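Local coordinates for putative hexose oxidase (Nonomuraea sp. ATCC 39727, PDB 5AWV), which binds FAD through two covalent links and probably oxidises a sugar carried by glycopeptide antibiotics of the teicoplanin type, at residues A248-S253 with P312-A317; G275-R280 with T289-Q294; F123-G128 with Y227-P232. All blocks are in the same frame, centred on the assembly; numbering follows the deposited sequence.

Interaction 1 (A248-S253 with P312-A317); sequences ATLLTS and PIQVDA
Leu251 pairs with Val315 and Ser253 with Ile313, through two N-H···O=C bonds each, joining 249-253 and 312-316 as antiparallel neighbours whose axes approach to 4.5 Å with 154° between their directions. The bond from Ile313 N to Ser253 O is short, 2.7 Å. A fifth bond, Ala317 N to Thr249 O at 3.0 Å, closes the end of the pairing. Here the Ala317 methyl CB packs 3.3 Å from Thr249 OG1.

On the face with Thr252, the Gln314 side chain leaves its backbone between N and the carbonyl carbon (chi1 61°) and then extends. Its CB meets Thr252 CG2 at 3.9 Å, while farther out OE1 comes within 3.9 Å of Leu250 CD1, Gln314 and Leu250 crossing at a slant. The other face carries Leu251, Ile313 and Val315, and helix 322-334 covers Leu251 and Ile313. Backbone bonds within the seven-stranded antiparallel sheet thus carry the polar pairing, supplemented by CA-H···O contacts such as Gln314 CA to Leu251 O, 3.2 Å; the side chains add van der Waals contacts, and the threonine hydroxyls bond outward to the next strand, Thr249 to Glu347 and Thr252 to Gln348.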
ATOM      1  N   ALA A 248     -11.817   3.259 -20.142  1.00 17.11           N
ATOM      2  CA  ALA A 248     -13.085   3.960 -19.966  1.00 18.67           C
ATOM      3  C   ALA A 248     -14.107   3.124 -19.211  1.00 18.17           C
ATOM      4  O   ALA A 248     -14.790   3.625 -18.298  1.00 18.36           O
ATOM      5  CB  ALA A 248     -13.639   4.333 -21.310  1.00 22.12           C
ATOM      6  N   THR A 249     -14.144   1.811 -19.532  1.00 17.83           N
ATOM      7  CA  THR A 249     -15.081   0.881 -18.941  1.00 17.15           C
ATOM      8  C   THR A 249     -14.475  -0.500 -18.771  1.00 16.45           C
ATOM      9  O   THR A 249     -13.526  -0.848 -19.471  1.00 16.18           O
ATOM     10  CB  THR A 249     -16.359   0.711 -19.786  1.00 22.10           C
ATOM     11  OG1 THR A 249     -15.995   0.185 -21.010  1.00 21.85           O
ATOM     12  CG2 THR A 249     -17.054   2.029 -20.071  1.00 22.52           C
ATOM     13  N   LEU A 250     -15.013  -1.207 -17.769  1.00 17.10           N
ATOM     14  CA  LEU A 250     -14.653  -2.565 -17.439  1.00 19.55           C
ATOM     15  C   LEU A 250     -15.875  -3.457 -17.607  1.00 20.22           C
ATOM     16  O   LEU A 250     -17.013  -3.039 -17.259  1.00 21.22           O
ATOM     17  CB  LEU A 250     -14.186  -2.634 -15.989  1.00 18.68           C
ATOM     18  CG  LEU A 250     -12.918  -1.809 -15.705  1.00 21.05           C
ATOM     19  CD1 LEU A 250     -12.789  -1.610 -14.191  1.00 26.55           C
ATOM     20  CD2 LEU A 250     -11.650  -2.474 -16.227  1.00 21.33           C
ATOM     21  N   LEU A 251     -15.654  -4.636 -18.143  1.00 16.85           N
ATOM     22  CA  LEU A 251     -16.623  -5.705 -17.976  1.00 20.20           C
ATOM     23  C   LEU A 251     -16.308  -6.518 -16.734  1.00 19.30           C
ATOM     24  O   LEU A 251     -15.180  -6.988 -16.523  1.00 17.55           O
ATOM     25  CB  LEU A 251     -16.605  -6.540 -19.276  1.00 24.68           C
ATOM     26  CG  LEU A 251     -17.782  -7.332 -19.793  1.00 35.41           C
ATOM     27  CD1 LEU A 251     -19.049  -6.469 -19.897  1.00 40.31           C
ATOM     28  CD2 LEU A 251     -17.405  -7.907 -21.173  1.00 36.94           C
ATOM     29  N   THR A 252     -17.286  -6.663 -15.876  1.00 17.19           N
ATOM     30  CA  THR A 252     -17.117  -7.324 -14.596  1.00 19.48           C
ATOM     31  C   THR A 252     -18.113  -8.481 -14.359  1.00 19.97           C
ATOM     32  O   THR A 252     -19.250  -8.447 -14.835  1.00 19.90           O
ATOM     33  CB  THR A 252     -17.241  -6.325 -13.446  1.00 20.51           C
ATOM     34  OG1 THR A 252     -18.580  -5.799 -13.402  1.00 25.40           O
ATOM     35  CG2 THR A 252     -16.226  -5.117 -13.635  1.00 21.53           C
ATOM     36  N   SER A 253     -17.673  -9.480 -13.629  1.00 18.51           N
ATOM     37  CA  SER A 253     -18.524 -10.527 -13.169  1.00 21.94           C
ATOM     38  C   SER A 253     -17.950 -11.133 -11.929  1.00 23.57           C
ATOM     39  O   SER A 253     -16.733 -11.167 -11.796  1.00 24.87           O
ATOM     40  CB  SER A 253     -18.563 -11.591 -14.303  1.00 27.79           C
ATOM     41  OG  SER A 253     -19.332 -12.729 -13.936  1.00 30.76           O
ATOM     42  N   PRO A 312     -14.273 -12.687  -8.187  1.00 17.17           N
ATOM     43  CA  PRO A 312     -14.524 -11.509  -9.022  1.00 17.41           C
ATOM     44  C   PRO A 312     -13.566 -11.488 -10.223  1.00 16.66           C
ATOM     45  O   PRO A 312     -12.366 -11.925 -10.110  1.00 14.90           O
ATOM     46  CB  PRO A 312     -14.256 -10.304  -8.064  1.00 19.61           C
ATOM     47  CG  PRO A 312     -14.185 -10.935  -6.717  1.00 21.08           C
ATOM     48  CD  PRO A 312     -13.843 -12.360  -6.830  1.00 18.97           C
ATOM     49  N   ILE A 313     -14.053 -10.980 -11.331  1.00 15.17           N
ATOM     50  CA  ILE A 313     -13.284 -10.840 -12.546  1.00 16.63           C
ATOM     51  C   ILE A 313     -13.559  -9.469 -13.154  1.00 16.59           C
ATOM     52  O   ILE A 313     -14.717  -8.979 -13.162  1.00 17.76           O
ATOM     53  CB  ILE A 313     -13.701 -11.891 -13.586  1.00 18.37           C
ATOM     54  CG1 ILE A 313     -13.778 -13.261 -12.940  1.00 21.35           C
ATOM     55  CG2 ILE A 313     -12.823 -11.869 -14.826  1.00 17.94           C
ATOM     56  CD1 ILE A 313     -14.591 -14.217 -13.783  1.00 21.27           C
ATOM     57  N   GLN A 314     -12.537  -8.881 -13.753  1.00 14.85           N
ATOM     58  CA  GLN A 314     -12.765  -7.732 -14.599  1.00 15.86           C
ATOM     59  C   GLN A 314     -11.918  -7.741 -15.801  1.00 15.81           C
ATOM     60  O   GLN A 314     -10.761  -8.230 -15.774  1.00 14.07           O
ATOM     61  CB  GLN A 314     -12.544  -6.465 -13.774  1.00 18.90           C
ATOM     62  CG  GLN A 314     -11.188  -6.321 -13.223  1.00 22.58           C
ATOM     63  CD  GLN A 314     -10.990  -4.989 -12.407  1.00 26.51           C
ATOM     64  OE1 GLN A 314     -10.227  -4.129 -12.795  1.00 25.28           O
ATOM     65  NE2 GLN A 314     -11.671  -4.872 -11.336  1.00 29.20           N
ATOM     66  N   VAL A 315     -12.427  -7.170 -16.872  1.00 14.65           N
ATOM     67  CA  VAL A 315     -11.668  -7.053 -18.098  1.00 15.87           C
ATOM     68  C   VAL A 315     -11.854  -5.673 -18.660  1.00 17.83           C
ATOM     69  O   VAL A 315     -12.951  -5.118 -18.587  1.00 16.78           O
ATOM     70  CB  VAL A 315     -12.191  -8.072 -19.140  1.00 17.81           C
ATOM     71  CG1 VAL A 315     -11.354  -8.117 -20.404  1.00 17.43           C
ATOM     72  CG2 VAL A 315     -12.155  -9.432 -18.496  1.00 22.65           C
ATOM     73  N   ASP A 316     -10.768  -5.115 -19.179  1.00 17.68           N
ATOM     74  CA  ASP A 316     -10.789  -3.894 -19.971  1.00 18.73           C
ATOM     75  C   ASP A 316     -11.761  -4.078 -21.124  1.00 18.71           C
ATOM     76  O   ASP A 316     -11.522  -4.904 -22.002  1.00 18.56           O
ATOM     77  CB  ASP A 316      -9.372  -3.644 -20.506  1.00 19.06           C
ATOM     78  CG  ASP A 316      -9.256  -2.381 -21.341  1.00 20.71           C
ATOM     79  OD1 ASP A 316     -10.281  -1.730 -21.673  1.00 20.44           O
ATOM     80  OD2 ASP A 316      -8.106  -1.997 -21.547  1.00 25.65           O
ATOM     81  N   ALA A 317     -12.835  -3.316 -21.103  1.00 19.52           N
ATOM     82  CA  ALA A 317     -13.885  -3.340 -22.084  1.00 22.66           C
ATOM     83  C   ALA A 317     -13.661  -2.509 -23.359  1.00 25.78           C
ATOM     84  O   ALA A 317     -14.559  -2.421 -24.158  1.00 25.54           O
ATOM     85  CB  ALA A 317     -15.187  -2.939 -21.427  1.00 23.33           C
TER

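Interaction 2 (G275-R280 with T289-Q294); sequences GEWYER and TGLWSQ
Tyr278 reaches from helix 264-280 to Ser293 on strand 291-298, and their hydroxyls form a polar link across the contact. Tyr278 OH and Ser293 OG are hydrogen-bonded at 2.6 Å, a short separation in which either oxygen could be the donor. Ser293 OG arrives at the edge of the phenol ring, in its plane, and lies 3.6 Å from Tyr278 CE2. On the strand, the serine oxygen sits between its backbone N and carbonyl carbon (chi1 68°), which directs it at the helix. Ser293 OG also bonds His329 NE2 of helix 322-334, so this one oxygen ties together the strand and two helices.

The apolar part is small. Leu291 CD2 meets the far corner of the Trp277 indole, 4.0 Å from CH2, in an oblique approach, and the same methyl passes 4.1 Å from Tyr278 OH. With CG anti to the backbone N (chi1 -171°), Trp277 swings its indole toward the strand.

Within the helix the two aromatic residues pack on each other, Trp277 CZ3 standing 3.8 Å above the Tyr278 ring, over its centre. From outside it, His329 and Tyr288 make edge-to-face contacts with the indole and probably restrain it further.

The helix packs on one side of the large antiparallel sheet, 11.7 Å from the strand axis, a gap bridged by long aromatic side chains. On the sheet's other side Trp292 packs against the bound glycopeptide. The buried Ser293 OG has two partners, Tyr278 OH and His329 NE2, which probably fix its rotation.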
ATOM      1  N   GLY A 275      -5.401 -22.454 -11.626  1.00 17.03           N
ATOM      2  CA  GLY A 275      -3.950 -22.326 -11.638  1.00 17.11           C
ATOM      3  C   GLY A 275      -3.332 -22.556 -12.972  1.00 18.68           C
ATOM      4  O   GLY A 275      -2.434 -21.802 -13.378  1.00 16.55           O
ATOM      5  N   GLU A 276      -3.779 -23.621 -13.673  1.00 19.06           N
ATOM      6  CA  GLU A 276      -3.311 -23.905 -15.016  1.00 19.56           C
ATOM      7  C   GLU A 276      -3.658 -22.834 -16.029  1.00 18.85           C
ATOM      8  O   GLU A 276      -2.864 -22.539 -16.914  1.00 18.11           O
ATOM      9  CB  GLU A 276      -3.771 -25.315 -15.499  1.00 22.87           C
ATOM     10  CG  GLU A 276      -2.979 -26.370 -14.681  1.00 27.96           C
ATOM     11  CD  GLU A 276      -3.454 -27.815 -14.778  1.00 37.54           C
ATOM     12  OE1 GLU A 276      -3.020 -28.689 -13.945  1.00 41.04           O
ATOM     13  OE2 GLU A 276      -4.266 -28.075 -15.667  1.00 43.67           O
ATOM     14  N   TRP A 277      -4.859 -22.259 -15.908  1.00 18.66           N
ATOM     15  CA  TRP A 277      -5.238 -21.158 -16.770  1.00 17.20           C
ATOM     16  C   TRP A 277      -4.203 -19.966 -16.588  1.00 14.61           C
ATOM     17  O   TRP A 277      -3.675 -19.443 -17.564  1.00 16.33           O
ATOM     18  CB  TRP A 277      -6.678 -20.674 -16.479  1.00 15.48           C
ATOM     19  CG  TRP A 277      -7.100 -19.716 -17.486  1.00 15.41           C
ATOM     20  CD1 TRP A 277      -7.726 -19.951 -18.683  1.00 14.86           C
ATOM     21  CD2 TRP A 277      -6.832 -18.300 -17.437  1.00 17.45           C
ATOM     22  NE1 TRP A 277      -7.877 -18.757 -19.355  1.00 17.92           N
ATOM     23  CE2 TRP A 277      -7.359 -17.735 -18.594  1.00 16.43           C
ATOM     24  CE3 TRP A 277      -6.271 -17.447 -16.446  1.00 18.02           C
ATOM     25  CZ2 TRP A 277      -7.264 -16.358 -18.866  1.00 19.49           C
ATOM     26  CZ3 TRP A 277      -6.206 -16.079 -16.732  1.00 19.16           C
ATOM     27  CH2 TRP A 277      -6.694 -15.551 -17.895  1.00 18.82           C
ATOM     28  N   TYR A 278      -3.946 -19.582 -15.362  1.00 14.86           N
ATOM     29  CA  TYR A 278      -2.922 -18.549 -15.055  1.00 14.47           C
ATOM     30  C   TYR A 278      -1.521 -18.946 -15.549  1.00 15.76           C
ATOM     31  O   TYR A 278      -0.829 -18.068 -16.042  1.00 15.26           O
ATOM     32  CB  TYR A 278      -2.923 -18.057 -13.578  1.00 14.48           C
ATOM     33  CG  TYR A 278      -3.906 -16.947 -13.332  1.00 13.41           C
ATOM     34  CD1 TYR A 278      -3.560 -15.636 -13.613  1.00 12.74           C
ATOM     35  CD2 TYR A 278      -5.209 -17.196 -12.949  1.00 13.96           C
ATOM     36  CE1 TYR A 278      -4.410 -14.572 -13.438  1.00 13.10           C
ATOM     37  CE2 TYR A 278      -6.109 -16.139 -12.792  1.00 14.90           C
ATOM     38  CZ  TYR A 278      -5.698 -14.786 -13.015  1.00 15.71           C
ATOM     39  OH  TYR A 278      -6.585 -13.719 -12.860  1.00 14.26           O
ATOM     40  N   GLU A 279      -1.128 -20.230 -15.545  1.00 16.48           N
ATOM     41  CA  GLU A 279       0.179 -20.614 -16.112  1.00 17.67           C
ATOM     42  C   GLU A 279       0.247 -20.350 -17.574  1.00 18.08           C
ATOM     43  O   GLU A 279       1.297 -19.993 -18.056  1.00 17.97           O
ATOM     44  CB  GLU A 279       0.490 -22.097 -15.934  1.00 21.25           C
ATOM     45  CG  GLU A 279       0.694 -22.536 -14.541  1.00 22.53           C
ATOM     46  CD  GLU A 279       0.910 -24.069 -14.400  1.00 26.55           C
ATOM     47  OE1 GLU A 279       1.051 -24.582 -13.274  1.00 20.64           O
ATOM     48  OE2 GLU A 279       0.865 -24.781 -15.400  1.00 32.74           O
ATOM     49  N   ARG A 280      -0.860 -20.556 -18.294  1.00 18.84           N
ATOM     50  CA  ARG A 280      -0.906 -20.394 -19.725  1.00 20.57           C
ATOM     51  C   ARG A 280      -1.124 -18.982 -20.186  1.00 19.87           C
ATOM     52  O   ARG A 280      -0.710 -18.646 -21.289  1.00 17.34           O
ATOM     53  CB  ARG A 280      -2.006 -21.287 -20.373  1.00 22.91           C
ATOM     54  CG  ARG A 280      -1.806 -22.788 -20.190  1.00 27.33           C
ATOM     55  CD  ARG A 280      -2.854 -23.614 -21.001  1.00 31.69           C
ATOM     56  NE  ARG A 280      -4.257 -23.265 -20.653  1.00 40.19           N
ATOM     57  CZ  ARG A 280      -4.998 -23.806 -19.662  1.00 44.33           C
ATOM     58  NH1 ARG A 280      -4.510 -24.790 -18.886  1.00 45.06           N
ATOM     59  NH2 ARG A 280      -6.244 -23.350 -19.420  1.00 34.62           N
ATOM     60  N   THR A 289      -3.665  -9.870 -20.710  1.00 14.78           N
ATOM     61  CA  THR A 289      -3.092  -8.822 -19.881  1.00 15.24           C
ATOM     62  C   THR A 289      -4.171  -7.803 -19.431  1.00 17.12           C
ATOM     63  O   THR A 289      -4.026  -7.182 -18.373  1.00 14.67           O
ATOM     64  CB  THR A 289      -1.959  -8.039 -20.538  1.00 15.87           C
ATOM     65  OG1 THR A 289      -2.407  -7.527 -21.781  1.00 17.31           O
ATOM     66  CG2 THR A 289      -0.747  -8.900 -20.735  1.00 16.61           C
ATOM     67  N   GLY A 290      -5.241  -7.666 -20.222  1.00 16.62           N
ATOM     68  CA  GLY A 290      -6.416  -6.824 -19.881  1.00 17.68           C
ATOM     69  C   GLY A 290      -7.474  -7.449 -18.929  1.00 15.95           C
ATOM     70  O   GLY A 290      -8.482  -6.790 -18.598  1.00 15.22           O
ATOM     71  N   LEU A 291      -7.182  -8.637 -18.405  1.00 14.38           N
ATOM     72  CA  LEU A 291      -8.065  -9.345 -17.470  1.00 13.75           C
ATOM     73  C   LEU A 291      -7.373  -9.558 -16.142  1.00 14.27           C
ATOM     74  O   LEU A 291      -6.138  -9.849 -16.045  1.00 14.83           O
ATOM     75  CB  LEU A 291      -8.420 -10.741 -18.053  1.00 14.43           C
ATOM     76  CG  LEU A 291      -9.371 -11.632 -17.241  1.00 15.98           C
ATOM     77  CD1 LEU A 291     -10.271 -12.529 -18.106  1.00 15.56           C
ATOM     78  CD2 LEU A 291      -8.643 -12.492 -16.202  1.00 17.18           C
ATOM     79  N   TRP A 292      -8.162  -9.463 -15.121  1.00 14.10           N
ATOM     80  CA  TRP A 292      -7.747  -9.791 -13.792  1.00 14.35           C
ATOM     81  C   TRP A 292      -8.875 -10.433 -13.014  1.00 14.46           C
ATOM     82  O   TRP A 292     -10.044 -10.130 -13.184  1.00 14.54           O
ATOM     83  CB  TRP A 292      -7.348  -8.487 -13.055  1.00 14.25           C
ATOM     84  CG  TRP A 292      -6.938  -8.721 -11.609  1.00 15.92           C
ATOM     85  CD1 TRP A 292      -5.702  -9.083 -11.117  1.00 16.49           C
ATOM     86  CD2 TRP A 292      -7.769  -8.525 -10.477  1.00 17.29           C
ATOM     87  NE1 TRP A 292      -5.734  -9.175  -9.767  1.00 18.62           N
ATOM     88  CE2 TRP A 292      -6.984  -8.819  -9.327  1.00 18.10           C
ATOM     89  CE3 TRP A 292      -9.095  -8.139 -10.315  1.00 17.79           C
ATOM     90  CZ2 TRP A 292      -7.518  -8.802  -8.038  1.00 20.27           C
ATOM     91  CZ3 TRP A 292      -9.643  -8.146  -9.020  1.00 19.94           C
ATOM     92  CH2 TRP A 292      -8.841  -8.421  -7.898  1.00 19.57           C
ATOM     93  N   SER A 293      -8.493 -11.339 -12.153  1.00 14.49           N
ATOM     94  CA  SER A 293      -9.442 -11.986 -11.257  1.00 16.08           C
ATOM     95  C   SER A 293      -8.793 -12.364  -9.988  1.00 15.73           C
ATOM     96  O   SER A 293      -7.562 -12.433  -9.885  1.00 16.19           O
ATOM     97  CB  SER A 293     -10.041 -13.228 -11.952  1.00 17.01           C
ATOM     98  OG  SER A 293      -9.058 -14.229 -12.125  1.00 17.40           O
ATOM     99  N   GLN A 294      -9.614 -12.582  -8.985  1.00 16.52           N
ATOM    100  CA  GLN A 294      -9.096 -13.264  -7.835  1.00 18.02           C
ATOM    101  C   GLN A 294     -10.009 -14.299  -7.246  1.00 18.21           C
ATOM    102  O   GLN A 294     -11.186 -14.025  -7.080  1.00 17.10           O
ATOM    103  CB  GLN A 294      -8.652 -12.268  -6.745  1.00 20.86           C
ATOM    104  CG  GLN A 294      -9.648 -11.456  -6.065  1.00 23.10           C
ATOM    105  CD  GLN A 294      -9.001 -10.617  -4.911  1.00 29.06           C
ATOM    106  OE1 GLN A 294      -7.837 -10.317  -4.906  1.00 25.93           O
ATOM    107  NE2 GLN A 294      -9.793 -10.259  -3.953  1.00 28.65           N
TER

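Interaction 3 (F123-G128 with Y227-P232); sequences FLIEPG and YWMRVP
The rings of Phe123 and Tyr227 each turn an edge to a backbone oxygen of the opposite strand: Met229 O lies in the plane of the phenylalanine ring, 3.9 Å from Phe123 CD2, and Ile125 O lies in that of the tyrosine, 3.8 Å from Tyr227 CD2. The indole of Trp228 instead receives Leu124 obliquely, with Leu124 CB 3.8 Å from Trp228 NE1. These residues belong to an antiparallel pair inside the five-stranded sheet of the FAD-binding domain, a fold of the PCMH type.

Four backbone bonds join the strands, two between Phe123 and Met229 and two between Ile125 and Tyr227. The straightest runs from Ile125 N to Tyr227 O, 2.8 Å, with an N-H···O angle of 174°.

On one face of the sheet, Leu124 and Trp228 run alongside each other. Trp228 NE1 finds its hydrogen-bond partner in Asp117 OD2, and Leu27 of a second subunit packs on Leu124. Phe123, Ile125, Tyr227 and Met229 occupy the opposite face. There Met229 folds back on itself (chi2 -62°, chi3 -73°), and its CG meets Ile125 CD1 at 3.9 Å as the two chains cross nearly perpendicularly. Helix 131-142 covers Phe123 and Ile125, whereas helix 156-161 packs on Ile125, Tyr227 and Met229.

Tyr227 OH bonds Gly157 O, tying the strand to a helix that carries FAD-binding residues, and Pro127, two residues beyond the strand, touches the cofactor itself. Where strand 227-229 ends, the Arg230 side chain folds forward onto the next residue: Val231 O lies close to the guanidinium plane and accepts from both Arg230 NE at 2.9 Å and NH2 at 3.3 Å.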
ATOM      1  N   PHE A 123       4.455  13.445 -12.409  1.00 17.23           N
ATOM      2  CA  PHE A 123       3.493  13.686 -11.340  1.00 15.84           C
ATOM      3  C   PHE A 123       4.060  13.536  -9.979  1.00 15.49           C
ATOM      4  O   PHE A 123       4.602  12.511  -9.628  1.00 16.30           O
ATOM      5  CB  PHE A 123       2.313  12.748 -11.508  1.00 16.48           C
ATOM      6  CG  PHE A 123       1.486  13.065 -12.670  1.00 15.23           C
ATOM      7  CD1 PHE A 123       0.514  14.028 -12.591  1.00 14.82           C
ATOM      8  CD2 PHE A 123       1.687  12.438 -13.855  1.00 14.53           C
ATOM      9  CE1 PHE A 123      -0.275  14.303 -13.666  1.00 14.93           C
ATOM     10  CE2 PHE A 123       0.930  12.733 -14.905  1.00 14.16           C
ATOM     11  CZ  PHE A 123      -0.069  13.646 -14.841  1.00 13.50           C
ATOM     12  N   LEU A 124       3.981  14.581  -9.202  1.00 16.63           N
ATOM     13  CA  LEU A 124       4.366  14.627  -7.810  1.00 15.65           C
ATOM     14  C   LEU A 124       3.149  14.092  -7.013  1.00 15.99           C
ATOM     15  O   LEU A 124       1.974  14.618  -7.165  1.00 17.31           O
ATOM     16  CB  LEU A 124       4.614  16.093  -7.418  1.00 17.72           C
ATOM     17  CG  LEU A 124       5.279  16.410  -6.085  1.00 24.28           C
ATOM     18  CD1 LEU A 124       5.540  17.885  -5.800  1.00 32.11           C
ATOM     19  CD2 LEU A 124       4.498  15.986  -4.924  1.00 28.29           C
ATOM     20  N   ILE A 125       3.390  13.072  -6.194  1.00 14.95           N
ATOM     21  CA  ILE A 125       2.367  12.497  -5.271  1.00 14.72           C
ATOM     22  C   ILE A 125       3.013  12.393  -3.937  1.00 15.27           C
ATOM     23  O   ILE A 125       4.049  11.695  -3.727  1.00 15.50           O
ATOM     24  CB  ILE A 125       1.891  11.134  -5.744  1.00 16.93           C
ATOM     25  CG1 ILE A 125       1.389  11.245  -7.198  1.00 18.10           C
ATOM     26  CG2 ILE A 125       0.734  10.622  -4.914  1.00 15.66           C
ATOM     27  CD1 ILE A 125       0.897   9.962  -7.778  1.00 20.53           C
ATOM     28  N   GLU A 126       2.427  13.098  -2.984  1.00 16.23           N
ATOM     29  CA  GLU A 126       2.895  13.089  -1.614  1.00 16.67           C
ATOM     30  C   GLU A 126       2.369  11.894  -0.823  1.00 17.38           C
ATOM     31  O   GLU A 126       1.324  11.373  -1.185  1.00 13.99           O
ATOM     32  CB  GLU A 126       2.579  14.439  -0.914  1.00 18.18           C
ATOM     33  CG  GLU A 126       3.572  15.486  -1.325  1.00 19.27           C
ATOM     34  CD  GLU A 126       3.388  16.831  -0.660  1.00 24.24           C
ATOM     35  OE1 GLU A 126       2.307  17.116  -0.145  1.00 23.64           O
ATOM     36  OE2 GLU A 126       4.360  17.619  -0.696  1.00 25.54           O
ATOM     37  N   PRO A 127       3.163  11.403   0.165  1.00 15.37           N
ATOM     38  CA  PRO A 127       2.939  10.162   0.938  1.00 15.65           C
ATOM     39  C   PRO A 127       1.694  10.132   1.816  1.00 14.14           C
ATOM     40  O   PRO A 127       1.176   9.073   2.041  1.00 15.19           O
ATOM     41  CB  PRO A 127       4.182  10.010   1.815  1.00 14.59           C
ATOM     42  CG  PRO A 127       4.731  11.420   1.881  1.00 15.68           C
ATOM     43  CD  PRO A 127       4.389  12.118   0.631  1.00 17.20           C
ATOM     44  N   GLY A 128       1.150  11.243   2.200  1.00 13.66           N
ATOM     45  CA  GLY A 128      -0.054  11.223   2.997  1.00 15.73           C
ATOM     46  C   GLY A 128      -1.351  11.039   2.242  1.00 16.58           C
ATOM     47  O   GLY A 128      -2.418  10.833   2.872  1.00 18.44           O
ATOM     48  N   TYR A 227       7.055  11.427  -3.982  1.00 15.23           N
ATOM     49  CA  TYR A 227       7.272  10.480  -5.093  1.00 15.40           C
ATOM     50  C   TYR A 227       6.953  11.194  -6.381  1.00 16.19           C
ATOM     51  O   TYR A 227       5.979  11.939  -6.409  1.00 16.49           O
ATOM     52  CB  TYR A 227       6.318   9.297  -4.998  1.00 16.02           C
ATOM     53  CG  TYR A 227       6.501   8.334  -3.858  1.00 12.35           C
ATOM     54  CD1 TYR A 227       7.472   7.331  -3.906  1.00 13.53           C
ATOM     55  CD2 TYR A 227       5.667   8.353  -2.761  1.00 15.30           C
ATOM     56  CE1 TYR A 227       7.636   6.412  -2.855  1.00 14.09           C
ATOM     57  CE2 TYR A 227       5.788   7.384  -1.729  1.00 13.93           C
ATOM     58  CZ  TYR A 227       6.789   6.425  -1.789  1.00 13.57           C
ATOM     59  OH  TYR A 227       6.924   5.429  -0.775  1.00 14.85           O
ATOM     60  N   TRP A 228       7.765  10.986  -7.418  1.00 13.11           N
ATOM     61  CA  TRP A 228       7.445  11.437  -8.752  1.00 14.58           C
ATOM     62  C   TRP A 228       7.271  10.265  -9.667  1.00 14.28           C
ATOM     63  O   TRP A 228       8.158   9.387  -9.758  1.00 12.92           O
ATOM     64  CB  TRP A 228       8.528  12.351  -9.353  1.00 13.86           C
ATOM     65  CG  TRP A 228       8.575  13.725  -8.760  1.00 14.53           C
ATOM     66  CD1 TRP A 228       7.909  14.841  -9.189  1.00 17.35           C
ATOM     67  CD2 TRP A 228       9.401  14.163  -7.687  1.00 15.41           C
ATOM     68  NE1 TRP A 228       8.273  15.931  -8.427  1.00 15.94           N
ATOM     69  CE2 TRP A 228       9.186  15.541  -7.512  1.00 16.50           C
ATOM     70  CE3 TRP A 228      10.297  13.515  -6.846  1.00 15.78           C
ATOM     71  CZ2 TRP A 228       9.859  16.305  -6.511  1.00 18.45           C
ATOM     72  CZ3 TRP A 228      10.989  14.259  -5.899  1.00 15.99           C
ATOM     73  CH2 TRP A 228      10.775  15.651  -5.750  1.00 16.43           C
ATOM     74  N   MET A 229       6.161  10.278 -10.373  1.00 13.52           N
ATOM     75  CA  MET A 229       5.696   9.093 -11.170  1.00 13.71           C
ATOM     76  C   MET A 229       5.552   9.491 -12.632  1.00 14.67           C
ATOM     77  O   MET A 229       4.951  10.539 -12.937  1.00 15.48           O
ATOM     78  CB  MET A 229       4.327   8.603 -10.661  1.00 13.67           C
ATOM     79  CG  MET A 229       4.180   8.445  -9.172  1.00 15.30           C
ATOM     80  SD  MET A 229       5.313   7.224  -8.483  1.00 18.43           S
ATOM     81  CE  MET A 229       4.527   5.727  -9.094  1.00 19.65           C
ATOM     82  N   ARG A 230       6.063   8.658 -13.535  1.00 14.04           N
ATOM     83  CA  ARG A 230       5.868   8.817 -14.922  1.00 14.63           C
ATOM     84  C   ARG A 230       6.300   7.550 -15.707  1.00 14.48           C
ATOM     85  O   ARG A 230       7.141   6.766 -15.228  1.00 15.68           O
ATOM     86  CB  ARG A 230       6.690  10.061 -15.459  1.00 17.47           C
ATOM     87  CG  ARG A 230       8.195   9.963 -15.219  1.00 18.62           C
ATOM     88  CD  ARG A 230       9.002  10.871 -16.190  1.00 20.88           C
ATOM     89  NE  ARG A 230       8.901  10.330 -17.523  1.00 21.58           N
ATOM     90  CZ  ARG A 230       8.800  11.020 -18.654  1.00 23.54           C
ATOM     91  NH1 ARG A 230       8.754  12.329 -18.671  1.00 27.29           N
ATOM     92  NH2 ARG A 230       8.707  10.349 -19.795  1.00 26.05           N
ATOM     93  N   VAL A 231       5.752   7.390 -16.894  1.00 16.39           N
ATOM     94  CA  VAL A 231       6.163   6.339 -17.834  1.00 18.69           C
ATOM     95  C   VAL A 231       7.662   6.466 -18.150  1.00 21.18           C
ATOM     96  O   VAL A 231       8.230   7.552 -18.150  1.00 18.56           O
ATOM     97  CB  VAL A 231       5.358   6.321 -19.130  1.00 21.32           C
ATOM     98  CG1 VAL A 231       3.906   6.185 -18.875  1.00 21.25           C
ATOM     99  CG2 VAL A 231       5.617   7.603 -19.951  1.00 21.35           C
ATOM    100  N   PRO A 232       8.344   5.321 -18.347  1.00 24.61           N
ATOM    101  CA  PRO A 232       9.766   5.461 -18.698  1.00 29.04           C
ATOM    102  C   PRO A 232       9.991   5.897 -20.180  1.00 32.27           C
ATOM    103  O   PRO A 232      11.029   6.377 -20.512  1.00 36.99           O
ATOM    104  CB  PRO A 232      10.345   4.067 -18.357  1.00 27.25           C
ATOM    105  CG  PRO A 232       9.228   3.152 -18.571  1.00 28.23           C
ATOM    106  CD  PRO A 232       7.927   3.918 -18.282  1.00 26.99           C
TER

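How the interactions relate
Along the chain interaction 3 comes first in closing, before the segments of interactions 1 and 2 begin. Interaction 2 then falls wholly between the two strands paired in interaction 1. These two share the seven-stranded antiparallel sheet: strands 309-316 and 291-298 are neighbours, Gln314 N lying 2.8 Å from Trp292 O, and the contact centres are about 14 Å apart. Interaction 3 belongs to the separate five-stranded sheet of the FAD-binding part, its centre about 26 Å from that of interaction 1 and 29 Å from that of interaction 2, without touching either. The three contacts thus sample two sheets of the enzyme, one in the FAD-binding part, the other carrying residues that pack on the glycopeptide.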